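Transcriptional regulator, SorC family (Enterococcus faecalis, PDB 2O0M) probably binds DNA and regulates transcription in response to a carbohydrate ligand recognised by its Rossmann-like effector domain. Local coordinates at residues R204-P209 with T231-A236; E210-E215 with P288-Q293; I111-D116 with L124-D129; T152-V157 with V304-G309; K295-I300 with R317-N322. All blocks are in the same frame, centred on the assembly; numbering follows the deposited sequence.

Interaction 1 (R204-P209 with T231-A236); sequences RALYVP and TLISHA
Arg204 and Leu232 meet with their side chains nearly at right angles, the leucine methyl CD1 lying over one face of the guanidinium, towards its rim, with Arg204 NH1 4.1 Å from Leu232 CD1. The arginine reaches this position by curling rather than stretching. Its chain turns at chi2 (-73°) and again at chi3 (-67°), which folds the head group back over the last turns of helix 224-234. Glu228 of the same helix takes Arg204 NH2 in a salt bridge, so the charged end has an ionic partner while its flat face is offered to a methyl group.

The second touch is purely aliphatic. Leu206 holds CG anti to its backbone N (chi1 175°), pointing the branched end at the helix, and its CD2 lies 4.2 Å from Ile233 CD1. From strand 169-175, Pro175 touches Leu206, and Val174 touches Ile233 and Arg204. The contact thus illustrates how a loop leaving a short strand, 202-203, is laid on the final turn of a neighbouring helix in a Rossmann-like domain. That turn carries its own tie, Ser234 OG donating to Thr231 O at 2.6 Å.

The chemistry implies a graded interface: dispersion forces hold the buried Leu206-Ile233 pair, whereas at the partly exposed margin Arg204 combines a methyl contact with a charge pairing to Glu228 that probably fixes the rotation of its head group.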
# COMPACT_ATOMS: atom_id res chain seq x y z
N ARG A 204 -9.78 -11.10 -6.57
CA ARG A 204 -11.18 -10.74 -6.52
C ARG A 204 -11.28 -9.22 -6.44
O ARG A 204 -10.81 -8.62 -5.48
CB ARG A 204 -11.86 -11.39 -5.32
CG ARG A 204 -12.02 -12.90 -5.47
CD ARG A 204 -13.09 -13.25 -6.48
NE ARG A 204 -14.41 -12.86 -6.02
CZ ARG A 204 -15.14 -13.56 -5.16
NH1 ARG A 204 -14.71 -14.70 -4.64
NH2 ARG A 204 -16.33 -13.10 -4.81
N ALA A 205 -11.87 -8.62 -7.46
CA ALA A 205 -12.05 -7.18 -7.49
C ALA A 205 -13.20 -6.80 -6.58
O ALA A 205 -14.14 -7.57 -6.40
CB ALA A 205 -12.32 -6.70 -8.91
N LEU A 206 -13.11 -5.62 -5.99
CA LEU A 206 -14.18 -5.06 -5.21
C LEU A 206 -14.89 -4.10 -6.14
O LEU A 206 -14.31 -3.10 -6.56
CB LEU A 206 -13.63 -4.34 -3.98
CG LEU A 206 -14.65 -3.60 -3.11
CD1 LEU A 206 -15.66 -4.54 -2.48
CD2 LEU A 206 -13.90 -2.85 -2.04
N TYR A 207 -16.13 -4.42 -6.49
CA TYR A 207 -16.80 -3.70 -7.57
C TYR A 207 -17.51 -2.48 -7.02
O TYR A 207 -18.73 -2.35 -7.04
CB TYR A 207 -17.69 -4.66 -8.38
CG TYR A 207 -16.86 -5.44 -9.38
CD1 TYR A 207 -16.61 -6.79 -9.24
CD2 TYR A 207 -16.30 -4.81 -10.48
CE1 TYR A 207 -15.84 -7.49 -10.18
CE2 TYR A 207 -15.51 -5.52 -11.43
CZ TYR A 207 -15.29 -6.84 -11.27
OH TYR A 207 -14.51 -7.50 -12.22
N VAL A 208 -16.68 -1.58 -6.50
CA VAL A 208 -17.10 -0.30 -5.96
C VAL A 208 -16.40 0.75 -6.80
O VAL A 208 -15.19 0.68 -6.97
CB VAL A 208 -16.67 -0.19 -4.47
CG1 VAL A 208 -16.87 1.23 -3.95
CG2 VAL A 208 -17.45 -1.18 -3.62
N PRO A 209 -17.15 1.68 -7.41
CA PRO A 209 -16.45 2.73 -8.17
C PRO A 209 -15.44 3.52 -7.33
O PRO A 209 -15.64 3.67 -6.13
CB PRO A 209 -17.59 3.63 -8.63
CG PRO A 209 -18.78 2.72 -8.70
CD PRO A 209 -18.61 1.81 -7.51
N THR A 231 -15.54 -9.19 3.17
CA THR A 231 -15.19 -10.20 4.17
C THR A 231 -13.80 -10.79 3.88
O THR A 231 -13.00 -10.94 4.80
CB THR A 231 -16.27 -11.29 4.25
OG1 THR A 231 -17.50 -10.68 4.67
CG2 THR A 231 -15.90 -12.38 5.25
N LEU A 232 -13.52 -11.10 2.62
CA LEU A 232 -12.19 -11.59 2.22
C LEU A 232 -11.13 -10.59 2.66
O LEU A 232 -10.10 -10.97 3.24
CB LEU A 232 -12.11 -11.83 0.71
CG LEU A 232 -12.83 -13.08 0.19
CD1 LEU A 232 -13.02 -13.01 -1.32
CD2 LEU A 232 -12.06 -14.33 0.58
N ILE A 233 -11.38 -9.31 2.39
CA ILE A 233 -10.43 -8.26 2.76
C ILE A 233 -10.22 -8.25 4.27
O ILE A 233 -9.10 -8.14 4.74
CB ILE A 233 -10.90 -6.86 2.29
CG1 ILE A 233 -10.84 -6.79 0.76
CG2 ILE A 233 -10.04 -5.75 2.92
CD1 ILE A 233 -11.71 -5.70 0.19
N SER A 234 -11.31 -8.36 5.03
CA SER A 234 -11.22 -8.35 6.50
C SER A 234 -10.37 -9.50 7.07
O SER A 234 -9.82 -9.37 8.17
CB SER A 234 -12.61 -8.40 7.14
OG SER A 234 -13.15 -9.71 7.05
N HIS A 235 -10.25 -10.59 6.33
CA HIS A 235 -9.47 -11.74 6.77
C HIS A 235 -8.09 -11.83 6.11
O HIS A 235 -7.42 -12.85 6.22
CB HIS A 235 -10.24 -13.04 6.52
CG HIS A 235 -11.49 -13.14 7.34
ND1 HIS A 235 -11.47 -13.15 8.72
CD2 HIS A 235 -12.79 -13.21 6.98
CE1 HIS A 235 -12.71 -13.24 9.17
NE2 HIS A 235 -13.53 -13.28 8.13
N ALA A 236 -7.65 -10.76 5.46
CA ALA A 236 -6.33 -10.77 4.83
C ALA A 236 -5.25 -11.08 5.87
O ALA A 236 -5.29 -10.56 6.97
CB ALA A 236 -6.05 -9.44 4.19

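Interaction 2 (E210-E215 with P288-Q293); sequences EQLSRE and PRIGLQ
Leu212 and Ile290 supply the apolar half of this contact, the methyl Leu212 CD2 standing 4.3 Å from Ile290 CD1. Ile290 sends its CG1 branch out extended (chi2 173°), placing CD1 at the far end of the chain; it is buried, whereas Leu212 is partly exposed. Tyr217, in the first turns of helix 214-221, touches both residues and completes the small cluster.

A mixed polar and aliphatic touch lies nearer the surface. The guanidinium of Arg214 presents its edge, not its face, to the pyrrolidine ring of Pro288, with NH2 of Arg214 4.3 Å from CG of Pro288. Both residues are exposed, and the approach is one of loose van der Waals contact.

In terms of fold, the pairing joins two connections of the Rossmann-like domain: the lead-in to helix 214-221, with Ser213 at its N-cap position, and the long loop that follows strand 283-286 and runs to strand 302-306.

Hydrogen bonds act within or beside the two segments. Arg289 NH1 donates to Gly291 O at 2.9 Å, meeting the carbonyl oxygen almost head-on (C=O...N angle 165°) from within the guanidinium plane and spanning the turn between the two residues; Gln293 CG lies over one face of that same guanidinium. Ile290 and Leu292 are bonded through their backbones to Gly178 and Ala176, while both carboxylate oxygens of Glu210 accept backbone N-H groups, from Glu182 and Ile180.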
# COMPACT_ATOMS: atom_id res chain seq x y z
N GLU A 210 -14.37 4.00 -7.96
CA GLU A 210 -13.34 4.75 -7.24
C GLU A 210 -13.85 6.09 -6.74
O GLU A 210 -13.36 6.61 -5.74
CB GLU A 210 -12.10 4.93 -8.11
CG GLU A 210 -11.19 3.73 -8.09
CD GLU A 210 -10.42 3.60 -6.78
OE1 GLU A 210 -9.27 4.06 -6.72
OE2 GLU A 210 -10.98 3.06 -5.81
N GLN A 211 -14.82 6.65 -7.46
CA GLN A 211 -15.62 7.78 -7.00
C GLN A 211 -17.08 7.32 -7.01
O GLN A 211 -17.55 6.78 -8.02
CB GLN A 211 -15.43 8.98 -7.92
CG GLN A 211 -14.20 9.84 -7.61
CD GLN A 211 -12.95 9.45 -8.39
OE1 GLN A 211 -12.94 8.44 -9.12
NE2 GLN A 211 -11.87 10.24 -8.23
N LEU A 212 -17.79 7.50 -5.90
CA LEU A 212 -19.16 6.98 -5.77
C LEU A 212 -20.05 7.82 -4.86
O LEU A 212 -19.56 8.64 -4.07
CB LEU A 212 -19.19 5.53 -5.29
CG LEU A 212 -18.45 5.01 -4.04
CD1 LEU A 212 -17.96 6.07 -3.07
CD2 LEU A 212 -19.30 3.99 -3.31
N SER A 213 -21.35 7.58 -4.98
CA SER A 213 -22.38 8.30 -4.24
C SER A 213 -22.92 7.49 -3.06
O SER A 213 -22.74 6.27 -2.98
CB SER A 213 -23.54 8.67 -5.18
OG SER A 213 -24.38 7.56 -5.43
N ARG A 214 -23.61 8.18 -2.14
CA ARG A 214 -24.22 7.55 -0.96
C ARG A 214 -25.22 6.48 -1.37
O ARG A 214 -25.31 5.43 -0.73
CB ARG A 214 -24.93 8.61 -0.10
CG ARG A 214 -23.98 9.42 0.79
CD ARG A 214 -23.84 8.86 2.23
NE ARG A 214 -22.42 8.70 2.55
CZ ARG A 214 -21.75 9.32 3.52
NH1 ARG A 214 -22.35 10.15 4.36
NH2 ARG A 214 -20.44 9.06 3.67
N GLU A 215 -25.96 6.75 -2.43
CA GLU A 215 -26.94 5.82 -2.98
C GLU A 215 -26.25 4.53 -3.42
O GLU A 215 -26.70 3.42 -3.11
CB GLU A 215 -27.62 6.43 -4.21
CG GLU A 215 -28.24 7.82 -4.05
CD GLU A 215 -28.28 8.61 -5.36
OE1 GLU A 215 -28.28 7.99 -6.46
OE2 GLU A 215 -28.30 9.86 -5.30
N PRO A 288 -14.04 8.39 3.78
CA PRO A 288 -14.95 7.33 4.20
C PRO A 288 -14.41 5.93 3.89
O PRO A 288 -13.88 5.70 2.80
CB PRO A 288 -16.24 7.65 3.43
CG PRO A 288 -16.16 9.12 3.19
CD PRO A 288 -14.70 9.35 2.88
N ARG A 289 -14.53 5.02 4.85
CA ARG A 289 -13.85 3.73 4.77
C ARG A 289 -14.69 2.69 4.06
O ARG A 289 -15.87 2.49 4.40
CB ARG A 289 -13.50 3.20 6.16
CG ARG A 289 -12.94 1.79 6.15
CD ARG A 289 -12.47 1.37 7.52
NE ARG A 289 -13.59 1.21 8.46
CZ ARG A 289 -14.28 0.09 8.64
NH1 ARG A 289 -14.01 -1.00 7.95
NH2 ARG A 289 -15.27 0.06 9.53
N ILE A 290 -14.08 2.04 3.08
CA ILE A 290 -14.65 0.87 2.45
C ILE A 290 -13.52 -0.15 2.40
O ILE A 290 -12.69 -0.10 1.51
CB ILE A 290 -15.14 1.14 1.03
CG1 ILE A 290 -16.05 2.38 1.00
CG2 ILE A 290 -15.84 -0.10 0.47
CD1 ILE A 290 -16.44 2.83 -0.38
N GLY A 291 -13.48 -1.04 3.39
CA GLY A 291 -12.40 -2.03 3.49
C GLY A 291 -11.58 -1.88 4.77
O GLY A 291 -12.11 -1.60 5.83
N LEU A 292 -10.27 -2.05 4.65
CA LEU A 292 -9.39 -2.20 5.81
C LEU A 292 -9.43 -1.02 6.78
O LEU A 292 -9.38 0.13 6.37
CB LEU A 292 -7.94 -2.37 5.33
CG LEU A 292 -6.89 -2.33 6.44
CD1 LEU A 292 -6.67 -3.72 7.03
CD2 LEU A 292 -5.59 -1.74 5.95
N GLN A 293 -9.49 -1.33 8.08
CA GLN A 293 -9.26 -0.34 9.13
C GLN A 293 -7.78 -0.25 9.51
O GLN A 293 -7.13 -1.27 9.71
CB GLN A 293 -10.04 -0.70 10.38
CG GLN A 293 -11.51 -0.78 10.20
CD GLN A 293 -12.23 -1.07 11.51
OE1 GLN A 293 -12.08 -0.34 12.49
NE2 GLN A 293 -13.02 -2.14 11.53

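Interaction 3 (I111-D116 with L124-D129); sequences IVVAGD and LSDFGD
Val113 serves two very different neighbours at once, one methyl lying on an aspartate and the other meeting the rim of a phenylalanine ring. The residue ends strand 109-113 of a Rossmann-like sheet and faces helix 122-138, the next helix in the chain, which leads on to strand 142-148, parallel but not adjacent in the sheet, in a beta-alpha-beta connection. With CG1 anti to the backbone N (chi1 174°), the two methyls of the valine fork toward consecutive helix residues: Val113 CG1 rests 3.8 Å from Asp126 CB, and Val113 CG2 lies in the ring plane of Phe127, 3.9 Å from its CD1. The aromatic face is therefore not the surface used here. Phe127 also touches Ile330 of strand 328-332 and Val157 of helix 152-159, so the ring belongs to the packing between sheet and helices.

Asp126 OD2 forms a salt bridge with Lys122, one turn earlier in the helix, and the same oxygen is linked by water to the residue just after the strand. A single ordered molecule donates to both sides, to Ala114 O at 2.7 Å and to Asp126 OD2 at 2.6 Å.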
# COMPACT_ATOMS: atom_id res chain seq x y z
N ILE A 111 14.58 -3.28 3.61
CA ILE A 111 15.39 -3.64 2.45
C ILE A 111 15.65 -2.36 1.67
O ILE A 111 14.71 -1.69 1.26
CB ILE A 111 14.69 -4.68 1.56
CG1 ILE A 111 14.47 -5.96 2.35
CG2 ILE A 111 15.54 -4.97 0.31
CD1 ILE A 111 13.44 -6.90 1.76
N VAL A 112 16.92 -2.04 1.47
CA VAL A 112 17.31 -0.83 0.75
C VAL A 112 17.91 -1.22 -0.60
O VAL A 112 18.99 -1.81 -0.68
CB VAL A 112 18.35 0.01 1.54
CG1 VAL A 112 18.78 1.22 0.73
CG2 VAL A 112 17.78 0.46 2.89
N VAL A 113 17.17 -0.90 -1.67
CA VAL A 113 17.58 -1.22 -3.03
C VAL A 113 18.53 -0.14 -3.54
O VAL A 113 18.35 1.05 -3.27
CB VAL A 113 16.34 -1.34 -3.95
CG1 VAL A 113 16.74 -1.52 -5.41
CG2 VAL A 113 15.46 -2.49 -3.48
N ALA A 114 19.54 -0.57 -4.31
CA ALA A 114 20.52 0.35 -4.85
C ALA A 114 19.82 1.36 -5.74
O ALA A 114 18.97 0.99 -6.56
CB ALA A 114 21.60 -0.40 -5.64
N GLY A 115 20.19 2.62 -5.59
CA GLY A 115 19.78 3.66 -6.51
C GLY A 115 18.70 4.59 -6.00
O GLY A 115 18.43 4.66 -4.80
N ASP A 116 18.09 5.29 -6.95
CA ASP A 116 17.13 6.36 -6.69
C ASP A 116 15.94 6.20 -7.64
O ASP A 116 16.03 6.53 -8.82
CB ASP A 116 17.80 7.72 -6.90
CG ASP A 116 16.88 8.90 -6.59
OD1 ASP A 116 15.69 8.69 -6.29
OD2 ASP A 116 17.36 10.05 -6.64
N LEU A 124 12.07 0.55 -9.54
CA LEU A 124 10.69 0.08 -9.31
C LEU A 124 10.53 -1.38 -9.75
O LEU A 124 9.83 -2.15 -9.09
CB LEU A 124 9.69 0.97 -10.04
CG LEU A 124 9.56 2.40 -9.51
CD1 LEU A 124 8.39 3.11 -10.20
CD2 LEU A 124 9.36 2.45 -8.01
N SER A 125 11.17 -1.74 -10.85
CA SER A 125 11.22 -3.13 -11.29
C SER A 125 11.91 -3.99 -10.24
O SER A 125 11.45 -5.08 -9.90
CB SER A 125 11.94 -3.25 -12.66
OG SER A 125 12.32 -4.59 -12.94
N ASP A 126 13.03 -3.49 -9.71
CA ASP A 126 13.73 -4.13 -8.60
C ASP A 126 12.84 -4.28 -7.37
O ASP A 126 12.92 -5.29 -6.68
CB ASP A 126 14.99 -3.35 -8.23
CG ASP A 126 16.06 -3.41 -9.31
OD1 ASP A 126 16.05 -4.34 -10.14
OD2 ASP A 126 16.92 -2.51 -9.31
N PHE A 127 11.99 -3.29 -7.10
CA PHE A 127 11.02 -3.44 -5.99
C PHE A 127 10.12 -4.66 -6.21
O PHE A 127 9.74 -5.34 -5.25
CB PHE A 127 10.13 -2.21 -5.80
CG PHE A 127 10.80 -0.99 -5.20
CD1 PHE A 127 12.04 -1.04 -4.56
CD2 PHE A 127 10.15 0.23 -5.26
CE1 PHE A 127 12.61 0.10 -4.02
CE2 PHE A 127 10.72 1.37 -4.73
CZ PHE A 127 11.95 1.30 -4.09
N GLY A 128 9.76 -4.93 -7.46
CA GLY A 128 8.99 -6.13 -7.82
C GLY A 128 9.71 -7.41 -7.47
O GLY A 128 9.15 -8.31 -6.87
N ASP A 129 10.98 -7.49 -7.85
CA ASP A 129 11.82 -8.64 -7.49
C ASP A 129 11.88 -8.82 -5.98
O ASP A 129 11.73 -9.94 -5.47
CB ASP A 129 13.25 -8.45 -8.03
CG ASP A 129 13.39 -8.78 -9.50
OD1 ASP A 129 12.43 -9.29 -10.12
OD2 ASP A 129 14.49 -8.55 -10.04
O HOH W 1 18.89 -1.08 -8.34

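Interaction 4 (T152-V157 with V304-G309); sequences TTMAMV and VAIAGG. With PO4 (phosphate ion), chain B.
Thr152 opens helix 152-159 with its neighbour Thr153, and it is Thr153 that touches strand 302-306 of the Rossmann-like sheet; the short helix and strand axes run at 105° to each other. A phosphate ion sits at the helix N-terminus, where the helix dipole would favour an anion. Thr152 N gives it a weak bond. Thr153 grips one phosphate oxygen twice, O2 lying 2.8 Å from Thr153 N and likewise from its OG1, while Lys312 NZ and Arg252 NH1 also bond the phosphate. The site is consistent with a pocket for the phosphate of a sugar-phosphate effector, as in CggR-type relatives, though this ion probably comes from the crystallisation liquor.

The other branch of Thr153, CG2 anti to the backbone N (chi1 -62° for OG1), faces the strand and lies 3.8 Å from Ile306 O and 4.0 Å from Ile306 CG2. Next along the helix, the selenium of selenomethionine Met154 approaches Ile306 CD1 at 4.3 Å. One turn on from Thr153, Val157 and Ile306 meet tip to tip, with Val157 CG1 4.0 Å from Ile306 CD1; Phe127 packs on both. Beyond this apolar core a water joins the Thr153 hydroxyl to the strand-side backbone, donating to Thr153 OG1 at 2.7 Å and accepting from Gly308 N at 3.1 Å.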
# COMPACT_ATOMS: atom_id res chain seq x y z
N THR A 152 1.11 4.64 -8.34
CA THR A 152 2.12 4.45 -9.37
C THR A 152 3.18 3.43 -8.97
O THR A 152 3.53 2.55 -9.74
CB THR A 152 2.79 5.79 -9.73
OG1 THR A 152 1.79 6.70 -10.18
CG2 THR A 152 3.82 5.60 -10.82
N THR A 153 3.68 3.52 -7.74
CA THR A 153 4.67 2.57 -7.24
C THR A 153 4.13 1.15 -7.30
O THR A 153 4.78 0.25 -7.82
CB THR A 153 5.07 2.90 -5.80
OG1 THR A 153 5.67 4.19 -5.79
CG2 THR A 153 6.04 1.88 -5.25
N MSE A 154 2.94 0.96 -6.75
CA MSE A 154 2.37 -0.37 -6.69
C MSE A 154 2.06 -0.95 -8.08
O MSE A 154 2.19 -2.16 -8.30
CB MSE A 154 1.12 -0.36 -5.83
CG MSE A 154 1.40 -0.11 -4.35
SE MSE A 154 2.38 -1.58 -3.51
CE MSE A 154 1.02 -2.94 -3.75
N ALA A 155 1.65 -0.10 -9.02
CA ALA A 155 1.37 -0.54 -10.39
C ALA A 155 2.65 -1.12 -11.01
O ALA A 155 2.64 -2.20 -11.61
CB ALA A 155 0.87 0.61 -11.22
N MSE A 156 3.75 -0.41 -10.82
CA MSE A 156 5.04 -0.87 -11.36
C MSE A 156 5.58 -2.10 -10.65
O MSE A 156 6.12 -3.02 -11.30
CB MSE A 156 6.06 0.25 -11.31
CG MSE A 156 5.73 1.40 -12.23
SE MSE A 156 5.51 0.91 -14.11
CE MSE A 156 6.83 -0.49 -14.25
N VAL A 157 5.44 -2.13 -9.33
CA VAL A 157 5.78 -3.32 -8.57
C VAL A 157 5.02 -4.53 -9.08
O VAL A 157 5.60 -5.58 -9.34
CB VAL A 157 5.48 -3.12 -7.06
CG1 VAL A 157 5.53 -4.47 -6.33
CG2 VAL A 157 6.47 -2.13 -6.44
N VAL A 304 3.82 -5.11 4.36
CA VAL A 304 4.95 -4.65 3.57
C VAL A 304 4.61 -3.29 2.99
O VAL A 304 3.65 -3.16 2.23
CB VAL A 304 5.29 -5.64 2.43
CG1 VAL A 304 6.55 -5.19 1.70
CG2 VAL A 304 5.47 -7.05 2.98
N ALA A 305 5.42 -2.29 3.36
CA ALA A 305 5.35 -0.95 2.80
C ALA A 305 6.45 -0.82 1.74
O ALA A 305 7.61 -1.20 1.97
CB ALA A 305 5.55 0.09 3.86
N ILE A 306 6.11 -0.26 0.58
CA ILE A 306 7.07 -0.09 -0.51
C ILE A 306 7.04 1.37 -0.92
O ILE A 306 6.05 1.84 -1.45
CB ILE A 306 6.69 -0.95 -1.74
CG1 ILE A 306 6.51 -2.41 -1.33
CG2 ILE A 306 7.78 -0.83 -2.81
CD1 ILE A 306 6.14 -3.34 -2.50
N ALA A 307 8.14 2.08 -0.70
CA ALA A 307 8.19 3.51 -1.00
C ALA A 307 9.63 3.93 -1.11
O ALA A 307 10.46 3.64 -0.23
CB ALA A 307 7.46 4.32 0.06
N GLY A 308 9.93 4.64 -2.19
CA GLY A 308 11.29 5.05 -2.46
C GLY A 308 11.37 6.45 -3.02
O GLY A 308 10.34 7.09 -3.30
N GLY A 309 12.60 6.91 -3.20
CA GLY A 309 12.90 8.22 -3.76
C GLY A 309 13.17 9.23 -2.65
O GLY A 309 12.50 9.22 -1.61
P PO4 B . 2.45 6.72 -5.57
O1 PO4 B . 3.12 7.69 -4.66
O2 PO4 B . 3.20 5.45 -5.70
O3 PO4 B . 1.03 6.52 -5.13
O4 PO4 B . 2.32 7.35 -6.92
O HOH W 2 7.56 5.12 -4.11

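Interaction 5 (K295-I300 with R317-N322); sequences KNLQEI and RAYMKN. With PO4 (phosphate ion), chain C.
Leu297 and Tyr319 make up the close side of this contact: the methyl Leu297 CD1 lies 3.7 Å from Tyr319 OH, the two side chains crossing at a slant. Both residues are buried. The tyrosine gets there by setting CG anti to its backbone N (chi1 168°), which swings the ring off the helix and carries the hydroxyl across to the leucine. Its ring is hemmed in by other aromatics, since Phe277 meets it edge-to-face and the ring of His241 stands at a steep angle to it. Phe273 touches both Leu297 and Tyr319, and Val239 lies against the leucine, so the pair is held within a well-filled core.

These residues sit on either side of strand 302-306 along the chain. Leu297 lies in the loop leading into that strand, and Tyr319 on helix 313-320, which links it to the parallel strand 328-332 in a beta-alpha-beta connection of the Rossmann-like sheet.

Towards solvent the contact thins out. Gln298 bends at chi2 (-70°) to bring Gln298 OE1 to 4.0 Å from Asn322 O, a meeting of two acceptors that is mere proximity. Lys321, also exposed, turns its NZ to the backbone oxygen of Glu279. Farther out, at the start of 317-322, Arg317 holds a phosphate ion, probably taken from the crystallisation liquor, at the edge of its guanidinium. Arg317 NE donates to phosphate O4 and Arg317 NH2 to phosphate O1, each at 3.0 Å, the second bond the straighter with an N-H...O angle of 166°.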
# COMPACT_ATOMS: atom_id res chain seq x y z
N LYS A 295 -6.46 0.43 12.32
CA LYS A 295 -6.24 -0.24 13.61
C LYS A 295 -6.01 -1.74 13.46
O LYS A 295 -5.32 -2.37 14.28
CB LYS A 295 -7.40 0.01 14.59
CG LYS A 295 -8.62 -0.89 14.40
CD LYS A 295 -9.64 -0.67 15.50
CE LYS A 295 -10.84 -1.59 15.35
NZ LYS A 295 -12.01 -1.05 16.11
N ASN A 296 -6.59 -2.34 12.42
CA ASN A 296 -6.50 -3.78 12.24
C ASN A 296 -5.22 -4.23 11.55
O ASN A 296 -4.94 -5.42 11.51
CB ASN A 296 -7.72 -4.30 11.49
CG ASN A 296 -9.01 -4.21 12.32
OD1 ASN A 296 -8.99 -4.23 13.55
ND2 ASN A 296 -10.13 -4.10 11.63
N LEU A 297 -4.45 -3.29 11.01
CA LEU A 297 -3.15 -3.66 10.43
C LEU A 297 -2.25 -4.33 11.45
O LEU A 297 -1.49 -5.22 11.10
CB LEU A 297 -2.40 -2.44 9.90
CG LEU A 297 -2.77 -1.88 8.54
CD1 LEU A 297 -1.78 -0.78 8.22
CD2 LEU A 297 -2.73 -2.96 7.47
N GLN A 298 -2.37 -3.90 12.71
CA GLN A 298 -1.53 -4.39 13.83
C GLN A 298 -1.59 -5.91 13.98
O GLN A 298 -0.60 -6.54 14.36
CB GLN A 298 -1.97 -3.73 15.15
CG GLN A 298 -2.04 -2.19 15.12
CD GLN A 298 -0.68 -1.51 15.01
OE1 GLN A 298 -0.50 -0.55 14.25
NE2 GLN A 298 0.29 -2.01 15.79
N GLU A 299 -2.74 -6.50 13.65
CA GLU A 299 -2.92 -7.94 13.81
C GLU A 299 -2.57 -8.75 12.56
O GLU A 299 -2.62 -9.98 12.60
CB GLU A 299 -4.35 -8.24 14.26
CG GLU A 299 -4.51 -8.44 15.79
CD GLU A 299 -3.90 -7.33 16.63
OE1 GLU A 299 -4.43 -6.20 16.62
OE2 GLU A 299 -2.90 -7.61 17.33
N ILE A 300 -2.22 -8.10 11.45
CA ILE A 300 -1.93 -8.81 10.20
C ILE A 300 -0.45 -9.21 10.23
O ILE A 300 0.40 -8.35 10.42
CB ILE A 300 -2.25 -7.94 8.97
CG1 ILE A 300 -3.76 -7.66 8.92
CG2 ILE A 300 -1.81 -8.62 7.69
CD1 ILE A 300 -4.17 -6.72 7.86
N ARG A 317 8.75 9.06 6.66
CA ARG A 317 8.92 9.36 8.09
C ARG A 317 7.59 9.55 8.81
O ARG A 317 7.38 9.05 9.91
CB ARG A 317 9.78 10.62 8.27
CG ARG A 317 11.25 10.40 7.99
CD ARG A 317 11.95 11.72 7.80
NE ARG A 317 11.73 12.62 8.93
CZ ARG A 317 11.61 13.94 8.83
NH1 ARG A 317 11.71 14.55 7.65
NH2 ARG A 317 11.39 14.68 9.91
N ALA A 318 6.67 10.28 8.19
CA ALA A 318 5.41 10.63 8.84
C ALA A 318 4.50 9.42 9.01
O ALA A 318 3.87 9.24 10.06
CB ALA A 318 4.71 11.73 8.07
N TYR A 319 4.42 8.59 7.98
CA TYR A 319 3.58 7.39 8.07
C TYR A 319 4.24 6.36 8.98
O TYR A 319 3.57 5.73 9.80
CB TYR A 319 3.30 6.75 6.70
CG TYR A 319 2.68 5.39 6.92
CD1 TYR A 319 1.34 5.27 7.30
CD2 TYR A 319 3.45 4.23 6.88
CE1 TYR A 319 0.77 4.03 7.57
CE2 TYR A 319 2.90 2.99 7.15
CZ TYR A 319 1.56 2.88 7.49
OH TYR A 319 1.03 1.64 7.77
N MSE A 320 5.54 6.14 8.82
CA MSE A 320 6.18 5.01 9.49
C MSE A 320 6.19 5.15 11.02
O MSE A 320 6.36 4.15 11.73
CB MSE A 320 7.58 4.76 8.92
CG MSE A 320 7.58 4.25 7.48
SE MSE A 320 6.81 2.48 7.25
CE MSE A 320 7.90 1.59 8.56
N LYS A 321 5.99 6.37 11.51
CA LYS A 321 5.98 6.66 12.96
C LYS A 321 5.06 5.73 13.73
O LYS A 321 5.44 5.23 14.81
CB LYS A 321 5.57 8.11 13.23
CG LYS A 321 6.73 9.06 13.21
CD LYS A 321 6.31 10.46 13.60
CE LYS A 321 7.52 11.32 13.89
NZ LYS A 321 7.17 12.75 14.10
N ASN A 322 3.87 5.52 13.18
CA ASN A 322 2.84 4.68 13.79
C ASN A 322 2.52 3.38 13.02
O ASN A 322 1.51 2.74 13.31
CB ASN A 322 1.56 5.49 14.01
CG ASN A 322 0.72 5.68 12.72
OD1 ASN A 322 1.13 5.33 11.60
ND2 ASN A 322 -0.47 6.26 12.89
P PO4 C . 10.89 11.91 12.35
O1 PO4 C . 10.68 13.39 12.54
O2 PO4 C . 12.34 11.54 12.18
O3 PO4 C . 10.33 11.19 13.55
O4 PO4 C . 10.14 11.46 11.13

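Two groups of contacts emerge. Interactions 3 and 4, with centres 9 Å apart, share one apolar layer on the sheet: Phe127 CD2 comes within 3.6 Å of Ile306 CG2. Interactions 1 and 2, centres 12 Å apart, join through Val208 CG1 and Ile290 CD1 at 3.9 Å, on the opposite side of the chain's centre from interaction 3. Interaction 5 extends this second group, Leu292 CD2 lying 3.5 Å from Leu297 CD2. Its only link to interaction 4 is along the sequence, the centres being about 17 Å apart. The phosphate at Thr152 and Thr153, in what may be the effector site, belongs to interaction 4, whose centre is about 21 Å from that of interaction 1 and about 23 Å from that of interaction 2.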